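Trans-2-enoyl-CoA reductase [NADH] (Treponema denticola ATCC 35405, PDB 4GGO) reduces the carbon-carbon double bond of crotonyl-CoA with NADH to give butyryl-CoA in fatty acid synthesis, and accepts longer enoyl-CoAs in vitro. Local coordinates at residues N14-A19 with N382-E387; I144-A149 with T229-Y234; K163-P168 with E191-E196; F299-E304 with K351-L356. All blocks are in the same frame, centred on the assembly; numbering follows the deposited sequence.

Contact 1 of 4, residues N14-A19 with N382-E387; sequences NICLNA and NGFDVE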
# COMPACT_ATOMS: atom_id res chain seq x y z
N ASN A 14 -4.27 -1.23 19.48
CA ASN A 14 -3.26 -1.42 18.43
C ASN A 14 -3.42 -0.51 17.22
O ASN A 14 -2.88 -0.78 16.15
CB ASN A 14 -3.21 -2.89 17.99
CG ASN A 14 -2.78 -3.82 19.11
OD1 ASN A 14 -1.80 -3.56 19.81
ND2 ASN A 14 -3.52 -4.90 19.29
N ILE A 15 -4.16 0.58 17.39
CA ILE A 15 -4.39 1.54 16.31
C ILE A 15 -4.08 2.96 16.75
O ILE A 15 -4.55 3.41 17.80
CB ILE A 15 -5.84 1.48 15.80
CG1 ILE A 15 -6.16 0.09 15.24
CG2 ILE A 15 -6.09 2.54 14.73
CD1 ILE A 15 -7.60 -0.07 14.80
N CYS A 16 -3.28 3.67 15.96
CA CYS A 16 -3.01 5.08 16.23
C CYS A 16 -4.21 5.92 15.81
O CYS A 16 -4.53 6.01 14.62
CB CYS A 16 -1.75 5.55 15.50
SG CYS A 16 -1.25 7.24 15.90
N LEU A 17 -4.86 6.53 16.79
CA LEU A 17 -6.13 7.23 16.54
C LEU A 17 -5.96 8.59 15.87
O LEU A 17 -6.73 8.94 14.98
CB LEU A 17 -6.92 7.37 17.84
CG LEU A 17 -7.26 6.07 18.56
CD1 LEU A 17 -8.21 6.33 19.73
CD2 LEU A 17 -7.83 5.04 17.59
N ASN A 18 -4.95 9.34 16.29
CA ASN A 18 -4.74 10.69 15.77
C ASN A 18 -3.62 10.79 14.73
O ASN A 18 -3.06 9.77 14.32
CB ASN A 18 -4.49 11.67 16.92
CG ASN A 18 -3.31 11.26 17.78
OD1 ASN A 18 -2.91 10.10 17.80
ND2 ASN A 18 -2.74 12.22 18.50
N ALA A 19 -3.31 12.01 14.32
CA ALA A 19 -2.27 12.23 13.32
C ALA A 19 -1.64 13.61 13.47
O ALA A 19 -2.30 14.57 13.88
CB ALA A 19 -2.84 12.06 11.92
N ASN A 382 1.28 7.92 10.56
CA ASN A 382 0.37 8.95 11.05
C ASN A 382 1.08 10.27 11.30
O ASN A 382 0.49 11.20 11.87
CB ASN A 382 -0.34 8.47 12.32
CG ASN A 382 -1.31 7.34 12.05
OD1 ASN A 382 -0.91 6.23 11.69
ND2 ASN A 382 -2.60 7.60 12.23
N GLY A 383 2.33 10.36 10.89
CA GLY A 383 3.08 11.60 10.99
C GLY A 383 3.86 11.76 12.28
O GLY A 383 4.33 12.85 12.60
N PHE A 384 4.02 10.67 13.02
CA PHE A 384 4.77 10.71 14.27
C PHE A 384 6.18 10.14 14.08
O PHE A 384 6.41 9.33 13.18
CB PHE A 384 4.04 9.94 15.37
CG PHE A 384 2.69 10.52 15.71
CD1 PHE A 384 2.59 11.64 16.51
CD2 PHE A 384 1.53 9.93 15.24
CE1 PHE A 384 1.35 12.17 16.83
CE2 PHE A 384 0.29 10.45 15.55
CZ PHE A 384 0.20 11.58 16.35
N ASP A 385 7.11 10.60 14.91
CA ASP A 385 8.48 10.09 14.93
C ASP A 385 9.25 10.34 13.62
O ASP A 385 10.24 9.66 13.33
CB ASP A 385 8.51 8.60 15.29
CG ASP A 385 9.89 8.10 15.68
OD1 ASP A 385 10.55 8.76 16.52
OD2 ASP A 385 10.33 7.07 15.14
N VAL A 386 8.82 11.32 12.84
CA VAL A 386 9.54 11.63 11.61
C VAL A 386 10.60 12.71 11.85
O VAL A 386 10.43 13.59 12.68
CB VAL A 386 8.58 12.01 10.44
CG1 VAL A 386 7.16 11.58 10.75
CG2 VAL A 386 8.64 13.50 10.14
N GLU A 387 11.71 12.60 11.12
CA GLU A 387 12.87 13.45 11.34
C GLU A 387 12.61 14.89 10.93
O GLU A 387 11.99 15.15 9.90
CB GLU A 387 14.08 12.89 10.58
CG GLU A 387 15.41 13.11 11.27
CD GLU A 387 16.55 12.39 10.56
OE1 GLU A 387 17.50 11.97 11.25
OE2 GLU A 387 16.48 12.24 9.32

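Contact 2 of 4, residues I144-A149 with T229-Y234; sequences IVYSLA and TLAYSY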
# COMPACT_ATOMS: atom_id res chain seq x y z
N ILE A 144 -2.79 2.55 -14.38
CA ILE A 144 -3.81 2.55 -13.34
C ILE A 144 -3.38 1.70 -12.15
O ILE A 144 -3.29 0.48 -12.25
CB ILE A 144 -5.16 2.03 -13.86
CG1 ILE A 144 -5.62 2.87 -15.05
CG2 ILE A 144 -6.21 2.05 -12.76
CD1 ILE A 144 -6.95 2.43 -15.62
N VAL A 145 -3.10 2.36 -11.03
CA VAL A 145 -2.63 1.66 -9.84
C VAL A 145 -3.77 1.40 -8.87
O VAL A 145 -4.36 2.34 -8.32
CB VAL A 145 -1.52 2.46 -9.13
CG1 VAL A 145 -1.04 1.72 -7.90
CG2 VAL A 145 -0.37 2.72 -10.09
N TYR A 146 -4.08 0.13 -8.65
CA TYR A 146 -5.13 -0.25 -7.71
C TYR A 146 -4.52 -0.66 -6.37
O TYR A 146 -4.00 -1.76 -6.23
CB TYR A 146 -5.98 -1.39 -8.27
CG TYR A 146 -7.23 -1.67 -7.47
CD1 TYR A 146 -7.22 -2.54 -6.39
CD2 TYR A 146 -8.43 -1.04 -7.79
CE1 TYR A 146 -8.36 -2.79 -5.65
CE2 TYR A 146 -9.58 -1.28 -7.06
CZ TYR A 146 -9.54 -2.16 -5.99
OH TYR A 146 -10.68 -2.40 -5.26
N SER A 147 -4.59 0.24 -5.40
CA SER A 147 -4.00 -0.01 -4.09
C SER A 147 -4.98 0.27 -2.96
O SER A 147 -4.61 0.81 -1.92
CB SER A 147 -2.74 0.84 -3.90
OG SER A 147 -2.16 0.62 -2.62
N LEU A 148 -6.24 -0.12 -3.16
CA LEU A 148 -7.27 0.09 -2.15
C LEU A 148 -7.07 -0.85 -0.96
O LEU A 148 -6.88 -2.06 -1.13
CB LEU A 148 -8.67 -0.09 -2.74
CG LEU A 148 -9.12 1.01 -3.70
CD1 LEU A 148 -10.52 0.73 -4.22
CD2 LEU A 148 -9.06 2.37 -3.03
N ALA A 149 -7.11 -0.28 0.24
CA ALA A 149 -6.94 -1.06 1.46
C ALA A 149 -8.03 -0.72 2.47
O ALA A 149 -7.92 0.24 3.22
CB ALA A 149 -5.57 -0.80 2.06
N THR A 229 -2.27 -1.74 -15.82
CA THR A 229 -3.00 -1.67 -14.56
C THR A 229 -2.50 -2.73 -13.58
O THR A 229 -2.31 -3.89 -13.94
CB THR A 229 -4.54 -1.75 -14.75
OG1 THR A 229 -5.19 -1.58 -13.49
CG2 THR A 229 -4.96 -3.08 -15.36
N LEU A 230 -2.27 -2.31 -12.34
CA LEU A 230 -1.69 -3.19 -11.33
C LEU A 230 -2.54 -3.21 -10.06
O LEU A 230 -3.13 -2.21 -9.68
CB LEU A 230 -0.28 -2.73 -10.96
CG LEU A 230 0.72 -2.44 -12.08
CD1 LEU A 230 2.05 -2.00 -11.49
CD2 LEU A 230 0.91 -3.66 -12.96
N ALA A 231 -2.59 -4.38 -9.42
CA ALA A 231 -3.19 -4.50 -8.10
C ALA A 231 -2.14 -5.07 -7.16
O ALA A 231 -1.55 -6.12 -7.44
CB ALA A 231 -4.42 -5.38 -8.14
N TYR A 232 -1.89 -4.38 -6.05
CA TYR A 232 -0.86 -4.80 -5.11
C TYR A 232 -1.35 -5.93 -4.22
O TYR A 232 -2.53 -6.00 -3.87
CB TYR A 232 -0.39 -3.61 -4.28
CG TYR A 232 0.33 -2.56 -5.10
CD1 TYR A 232 1.15 -2.92 -6.16
CD2 TYR A 232 0.17 -1.20 -4.82
CE1 TYR A 232 1.80 -1.97 -6.92
CE2 TYR A 232 0.83 -0.24 -5.58
CZ TYR A 232 1.64 -0.63 -6.63
OH TYR A 232 2.29 0.31 -7.38
N SER A 233 -0.43 -6.82 -3.86
CA SER A 233 -0.76 -7.97 -3.04
C SER A 233 0.46 -8.44 -2.25
O SER A 233 1.51 -7.80 -2.26
CB SER A 233 -1.29 -9.11 -3.91
OG SER A 233 -1.68 -10.21 -3.12
N TYR A 234 0.32 -9.58 -1.57
CA TYR A 234 1.39 -10.10 -0.73
C TYR A 234 1.31 -11.62 -0.65
O TYR A 234 0.22 -12.19 -0.59
CB TYR A 234 1.32 -9.48 0.66
CG TYR A 234 2.49 -9.82 1.56
CD1 TYR A 234 3.79 -9.54 1.18
CD2 TYR A 234 2.28 -10.41 2.81
CE1 TYR A 234 4.86 -9.85 2.00
CE2 TYR A 234 3.35 -10.72 3.63
CZ TYR A 234 4.63 -10.43 3.23
OH TYR A 234 5.69 -10.73 4.05

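Contact 3 of 4, residues K163-P168 with E191-E196; sequences KSVLKP and EPANDE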
# COMPACT_ATOMS: atom_id res chain seq x y z
N LYS A 163 -17.68 -7.40 5.31
CA LYS A 163 -16.53 -7.26 6.21
C LYS A 163 -15.52 -8.38 5.99
O LYS A 163 -15.87 -9.56 6.00
CB LYS A 163 -17.00 -7.24 7.66
CG LYS A 163 -17.53 -5.88 8.12
CD LYS A 163 -18.20 -5.97 9.48
CE LYS A 163 -19.72 -6.01 9.33
NZ LYS A 163 -20.40 -6.03 10.66
N SER A 164 -14.26 -8.01 5.80
CA SER A 164 -13.20 -8.99 5.60
C SER A 164 -12.63 -9.48 6.92
O SER A 164 -12.66 -8.76 7.92
CB SER A 164 -12.08 -8.40 4.73
OG SER A 164 -11.42 -7.34 5.41
N VAL A 165 -12.13 -10.71 6.93
CA VAL A 165 -11.45 -11.26 8.09
C VAL A 165 -10.07 -11.78 7.70
O VAL A 165 -9.82 -12.07 6.53
CB VAL A 165 -12.26 -12.40 8.74
CG1 VAL A 165 -13.67 -11.93 9.09
CG2 VAL A 165 -12.31 -13.61 7.83
N LEU A 166 -9.19 -11.90 8.68
CA LEU A 166 -7.85 -12.43 8.45
C LEU A 166 -7.67 -13.72 9.23
O LEU A 166 -7.10 -13.72 10.31
CB LEU A 166 -6.79 -11.41 8.89
CG LEU A 166 -6.97 -9.97 8.40
CD1 LEU A 166 -5.84 -9.10 8.92
CD2 LEU A 166 -7.04 -9.92 6.88
N LYS A 167 -8.18 -14.82 8.68
CA LYS A 167 -8.24 -16.08 9.41
C LYS A 167 -7.93 -17.29 8.52
O LYS A 167 -8.11 -17.23 7.31
CB LYS A 167 -9.61 -16.22 10.10
CG LYS A 167 -9.84 -15.21 11.22
CD LYS A 167 -11.08 -15.49 12.04
CE LYS A 167 -12.35 -15.27 11.25
NZ LYS A 167 -13.52 -15.15 12.17
N PRO A 168 -7.47 -18.40 9.13
CA PRO A 168 -7.17 -19.61 8.37
C PRO A 168 -8.42 -20.45 8.11
O PRO A 168 -9.52 -20.05 8.51
CB PRO A 168 -6.23 -20.37 9.30
CG PRO A 168 -6.71 -20.00 10.66
CD PRO A 168 -7.12 -18.55 10.56
N GLU A 191 -8.76 -17.95 14.80
CA GLU A 191 -9.68 -19.07 14.65
C GLU A 191 -10.03 -19.29 13.19
O GLU A 191 -9.99 -18.35 12.39
CB GLU A 191 -10.95 -18.80 15.47
CG GLU A 191 -10.71 -18.49 16.94
CD GLU A 191 -10.46 -19.73 17.78
OE1 GLU A 191 -11.17 -19.91 18.80
OE2 GLU A 191 -9.56 -20.52 17.44
N PRO A 192 -10.37 -20.53 12.81
CA PRO A 192 -10.76 -20.81 11.43
C PRO A 192 -12.06 -20.10 11.04
O PRO A 192 -12.95 -19.96 11.87
CB PRO A 192 -10.95 -22.33 11.41
CG PRO A 192 -11.20 -22.70 12.84
CD PRO A 192 -10.38 -21.75 13.64
N ALA A 193 -12.14 -19.66 9.79
CA ALA A 193 -13.29 -18.88 9.33
C ALA A 193 -14.37 -19.75 8.69
O ALA A 193 -14.10 -20.87 8.25
CB ALA A 193 -12.83 -17.80 8.35
N ASN A 194 -15.59 -19.22 8.64
CA ASN A 194 -16.70 -19.89 7.99
C ASN A 194 -16.90 -19.44 6.54
O ASN A 194 -16.18 -18.56 6.06
CB ASN A 194 -18.00 -19.70 8.79
CG ASN A 194 -18.31 -18.24 9.06
OD1 ASN A 194 -18.16 -17.39 8.19
ND2 ASN A 194 -18.74 -17.95 10.29
N ASP A 195 -17.87 -20.05 5.86
CA ASP A 195 -18.11 -19.77 4.45
C ASP A 195 -18.52 -18.32 4.18
O ASP A 195 -18.23 -17.77 3.12
CB ASP A 195 -19.16 -20.73 3.88
CG ASP A 195 -18.59 -22.10 3.57
OD1 ASP A 195 -17.46 -22.40 4.02
OD2 ASP A 195 -19.28 -22.89 2.88
N GLU A 196 -19.20 -17.70 5.15
CA GLU A 196 -19.60 -16.30 5.02
C GLU A 196 -18.40 -15.36 5.08
O GLU A 196 -18.24 -14.50 4.21
CB GLU A 196 -20.62 -15.92 6.10
CG GLU A 196 -22.06 -16.16 5.70
CD GLU A 196 -23.05 -15.39 6.56
OE1 GLU A 196 -22.68 -15.02 7.70
OE2 GLU A 196 -24.18 -15.16 6.10

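Contact 4 of 4, residues F299-E304 with K351-L356; sequences FKVMKE and KAVSAL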
# COMPACT_ATOMS: atom_id res chain seq x y z
N PHE A 299 13.13 -6.75 8.93
CA PHE A 299 13.74 -5.43 8.88
C PHE A 299 15.19 -5.50 9.35
O PHE A 299 16.08 -4.89 8.76
CB PHE A 299 12.96 -4.43 9.75
CG PHE A 299 11.57 -4.14 9.26
CD1 PHE A 299 11.14 -4.58 8.01
CD2 PHE A 299 10.69 -3.40 10.04
CE1 PHE A 299 9.86 -4.30 7.57
CE2 PHE A 299 9.41 -3.12 9.60
CZ PHE A 299 9.00 -3.57 8.36
N LYS A 300 15.41 -6.26 10.42
CA LYS A 300 16.75 -6.42 10.99
C LYS A 300 17.70 -7.06 9.98
O LYS A 300 18.79 -6.55 9.73
CB LYS A 300 16.68 -7.27 12.25
CG LYS A 300 18.01 -7.41 12.97
CD LYS A 300 18.48 -6.07 13.51
CE LYS A 300 19.64 -6.24 14.48
NZ LYS A 300 20.03 -4.95 15.10
N VAL A 301 17.28 -8.18 9.41
CA VAL A 301 18.10 -8.92 8.46
C VAL A 301 18.38 -8.11 7.19
O VAL A 301 19.52 -8.04 6.74
CB VAL A 301 17.43 -10.26 8.08
CG1 VAL A 301 18.18 -10.93 6.94
CG2 VAL A 301 17.37 -11.18 9.30
N MET A 302 17.34 -7.51 6.63
CA MET A 302 17.48 -6.81 5.35
C MET A 302 18.26 -5.50 5.46
O MET A 302 18.94 -5.10 4.52
CB MET A 302 16.11 -6.60 4.69
CG MET A 302 15.40 -7.91 4.37
SD MET A 302 13.91 -7.72 3.37
CE MET A 302 14.62 -7.43 1.75
N LYS A 303 18.17 -4.84 6.61
CA LYS A 303 18.95 -3.63 6.84
C LYS A 303 20.44 -3.96 6.98
O LYS A 303 21.29 -3.20 6.54
CB LYS A 303 18.45 -2.86 8.07
CG LYS A 303 17.16 -2.08 7.82
CD LYS A 303 16.64 -1.41 9.08
CE LYS A 303 15.38 -0.62 8.79
NZ LYS A 303 14.86 0.08 10.00
N GLU A 304 20.73 -5.11 7.58
CA GLU A 304 22.11 -5.57 7.70
C GLU A 304 22.67 -6.02 6.35
O GLU A 304 23.85 -5.82 6.07
CB GLU A 304 22.22 -6.70 8.73
CG GLU A 304 22.02 -6.26 10.17
CD GLU A 304 22.37 -7.35 11.17
OE1 GLU A 304 22.81 -8.44 10.74
OE2 GLU A 304 22.20 -7.11 12.38
N LYS A 351 16.25 -17.63 5.33
CA LYS A 351 16.94 -18.51 6.27
C LYS A 351 17.48 -17.73 7.46
O LYS A 351 17.46 -18.20 8.59
CB LYS A 351 18.05 -19.29 5.56
CG LYS A 351 17.52 -20.38 4.64
CD LYS A 351 18.61 -21.35 4.23
CE LYS A 351 19.68 -20.65 3.41
NZ LYS A 351 20.66 -21.62 2.85
N ALA A 352 17.97 -16.51 7.20
CA ALA A 352 18.46 -15.65 8.27
C ALA A 352 17.31 -15.20 9.17
O ALA A 352 17.47 -15.12 10.39
CB ALA A 352 19.18 -14.45 7.68
N VAL A 353 16.16 -14.90 8.57
CA VAL A 353 14.99 -14.48 9.33
C VAL A 353 14.45 -15.63 10.19
O VAL A 353 14.12 -15.43 11.36
CB VAL A 353 13.87 -13.96 8.41
CG1 VAL A 353 12.59 -13.71 9.20
CG2 VAL A 353 14.31 -12.69 7.70
N SER A 354 14.38 -16.82 9.60
CA SER A 354 13.88 -18.00 10.30
C SER A 354 14.76 -18.36 11.50
O SER A 354 14.25 -18.70 12.56
CB SER A 354 13.78 -19.19 9.35
OG SER A 354 12.73 -19.00 8.41
N ALA A 355 16.07 -18.28 11.31
CA ALA A 355 17.00 -18.56 12.40
C ALA A 355 16.87 -17.51 13.49
O ALA A 355 16.94 -17.82 14.68
CB ALA A 355 18.43 -18.60 11.88
N LEU A 356 16.65 -16.26 13.08
CA LEU A 356 16.53 -15.15 14.02
C LEU A 356 15.27 -15.26 14.87
O LEU A 356 15.31 -15.02 16.08
CB LEU A 356 16.54 -13.82 13.26
CG LEU A 356 16.65 -12.55 14.10
CD1 LEU A 356 17.85 -12.62 15.02
CD2 LEU A 356 16.73 -11.32 13.20

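Contact 1 of 4, residues N14-A19 with N382-E387
Cys16, in the second strand of a small antiparallel hairpin (11-12 with 15-16), and Asn18 and Ala19 just after it pack on Asn382 and Phe384, on either side of Gly383 in the Schellman motif that ends helix 371-380. Gly383, at positive phi, is the C-prime residue of that motif; Phe384 N returns to Leu379 O and Gly383 N to Ala380 O. The contact thus shows how a helix terminus can be fastened to a chain segment more than 360 residues earlier.

Cys16 comes first. With SG anti to the backbone N (chi1 -175°), the sulfur extends to the ring of Phe384, meeting CE2 at 3.6 Å from SG. The approach is oblique, SG lying 4.7 Å from the ring centroid, a Cys sulfur-aromatic contact. CB and SG of Cys16 also pass alongside the amide carbon of Asn382.

Asn18 serves the contact twice. Its backbone O lies at the edge of the Phe384 ring, in the ring plane, and accepts a bent hydrogen bond from Asn382: ND2 lies 3.0 Å from Asn18 O, with an N-H...O angle of 142° and the donor tilted 27° from the carbonyl plane. The side-chain amide meets CZ of the same ring, the two planes inclined to each other; OD1 and ND2 are held by Met10 N and Lys8 O, which fixes the rotation of the amide.

Ala19 then runs against the backbone of Asn382, and Pro95 of helix 95-110 touches both residues. Here Ala19 CA lies 3.3 Å from Asn382 O in a CA-H...O contact.

Contact 2 of 4, residues I144-A149 with T229-Y234
Tyr232 reaches across from strand 227-233 to Val145 and Ser147, at the point where strand 141-146 gives way to a loop. Its CB leaves the backbone with CG beside the backbone N (chi1 -66°), a setting that carries the ring to the neighbouring strand. On that ring CD2 meets Ser147 CB at 3.7 Å, with Ser147 OG at the ring edge and in its plane. Farther out, CE2 lies 3.6 Å from Val145 CG1, and the same methyl touches CZ and OH. The hydroxyl at the tip is hydrogen-bonded to Ser66 OG.

Behind these contacts lies the parallel pairing of a Rossmann-type sheet, Ile144, Val145 and Tyr146 lying beside Thr229, Leu230 and Ala231. Two firm backbone bonds hold it: Leu230 N to Ile144 O at 3.0 Å, and Tyr146 N to Leu230 O at 2.7 Å. A third, Tyr232 N to Tyr146 O at 3.4 Å, is weak, where the strands begin to part.

Ile144 O is gripped twice, because Thr229 OG1 also donates to it, at 3.1 Å and tilted 33° from the carbonyl plane. The same hydroxyl bonds to Trp210 NE1. Past the pairing, Leu148 and Ala149 bind NAD(+) and Tyr234 binds substrate, the usual place for ligands at the carboxyl ends of parallel strands.

Helix 208-219 covers the face bearing Ile144, Tyr146, Thr229 and Ala231; helix 311-323 packs on Leu230 and Tyr232, and strand 270-276 runs along the far side of strand 227-233.

Contact 3 of 4, residues K163-P168 with E191-E196
One backbone hydrogen bond joins Pro168 to Ala193: Ala193 N donates to Pro168 O at 2.9 Å, with an N-H...O angle of 157°. Pro192 CA adds a CA-H...O contact to the same oxygen at 3.3 Å, so Pro168 O is met by two successive residues.

Glu191 O is a polar atom of another kind. Lys167 CD at 3.1 Å and Pro168 CD at 3.4 Å from this oxygen enclose it with aliphatic carbon, and it is buried with no polar partner in the model.

Apolar packing centres on Ala193 CB, which lies against CB and CE of Lys167, CE being 3.9 Å away from it; Val165 CG2 approaches the methyl more loosely. The Lys167 chain is bent at chi3 (-69°), curving round Glu191 O before CE passes Ala193.

A salt bridge carries the contact further, since Lys167 NZ pairs with Glu197 on the first turn of helix 195-205. Asn194 is the N-cap of that helix, its OD1 accepting from Glu197 N.

The loop after strand 161-163 is thereby tied to the entry of helix 195-205, while Thr248, at the start of helix 248-266, bonds to Val165 O and Lys167 N and packs on Ala193.

Contact 4 of 4, residues F299-E304 with K351-L356
The helical segments 299-304 and 351-356 run with their N-to-C directions 137° apart, their axes coming within 9.4 Å and their nearest CA atoms, those of Val301 and Val353, lying 6.4 Å apart.

Val301 is the side chain at the centre. Its CG1, anti to the backbone N at chi1 171°, makes the nearer approach to Ala352 CB, at 3.7 Å, whereas CG2, beside the backbone N, meets Val353 CG2 at 3.8 Å and Leu356 CD2 at 4.0 Å. Val301 and Leu356 lie alongside, pointing opposite ways; Val301 and Val353 meet at a slant.

Such a crossing, in which one branched residue lodges among Ala352, Val353 and Leu356 of the facing helix, is plain apolar helix-helix packing, with no hydrogen bond between the two segments. It joins helix 291-305 to helix 347-359, which follows the last strand of the parallel sheet, 338-339. Val353 also packs on Tyr294, Ser297 and Leu298, earlier on helix 291-305, so the interface continues toward the start of that helix.

Leu356 CD2 has a second neighbour in Lys300. The lysine chain crosses the leucine at about a right angle, offering its CG at 4.1 Å from Leu356 CD2. The bend at Lys300 chi2 (65°) then takes the amino end away from helix 351-356, and only the aliphatic base of the side chain takes part.

How the contacts relate
The four contacts are separate, no two of them touching, and each lies at a different distance from the cofactor and substrate sites. Contact 2 is the central one, its centre about 8 Å from the centre of the chain, and itself holds Leu148 and Ala149 of the NAD(+) site and substrate-binding Tyr234. Contact 1 encloses all the others along the sequence; the Asn382 side chain is about 8 Å from that of Asn60 in the NAD(+) site. Contact 3, nested inside contact 2, puts Pro168 about 10 Å from Tyr244, the inferred proton donor, side chain to side chain. Contact 4 follows contact 2 in series, the Val353 side chain about 9 Å from that of Tyr234. Contacts 3 and 4 have centres about 30 Å apart.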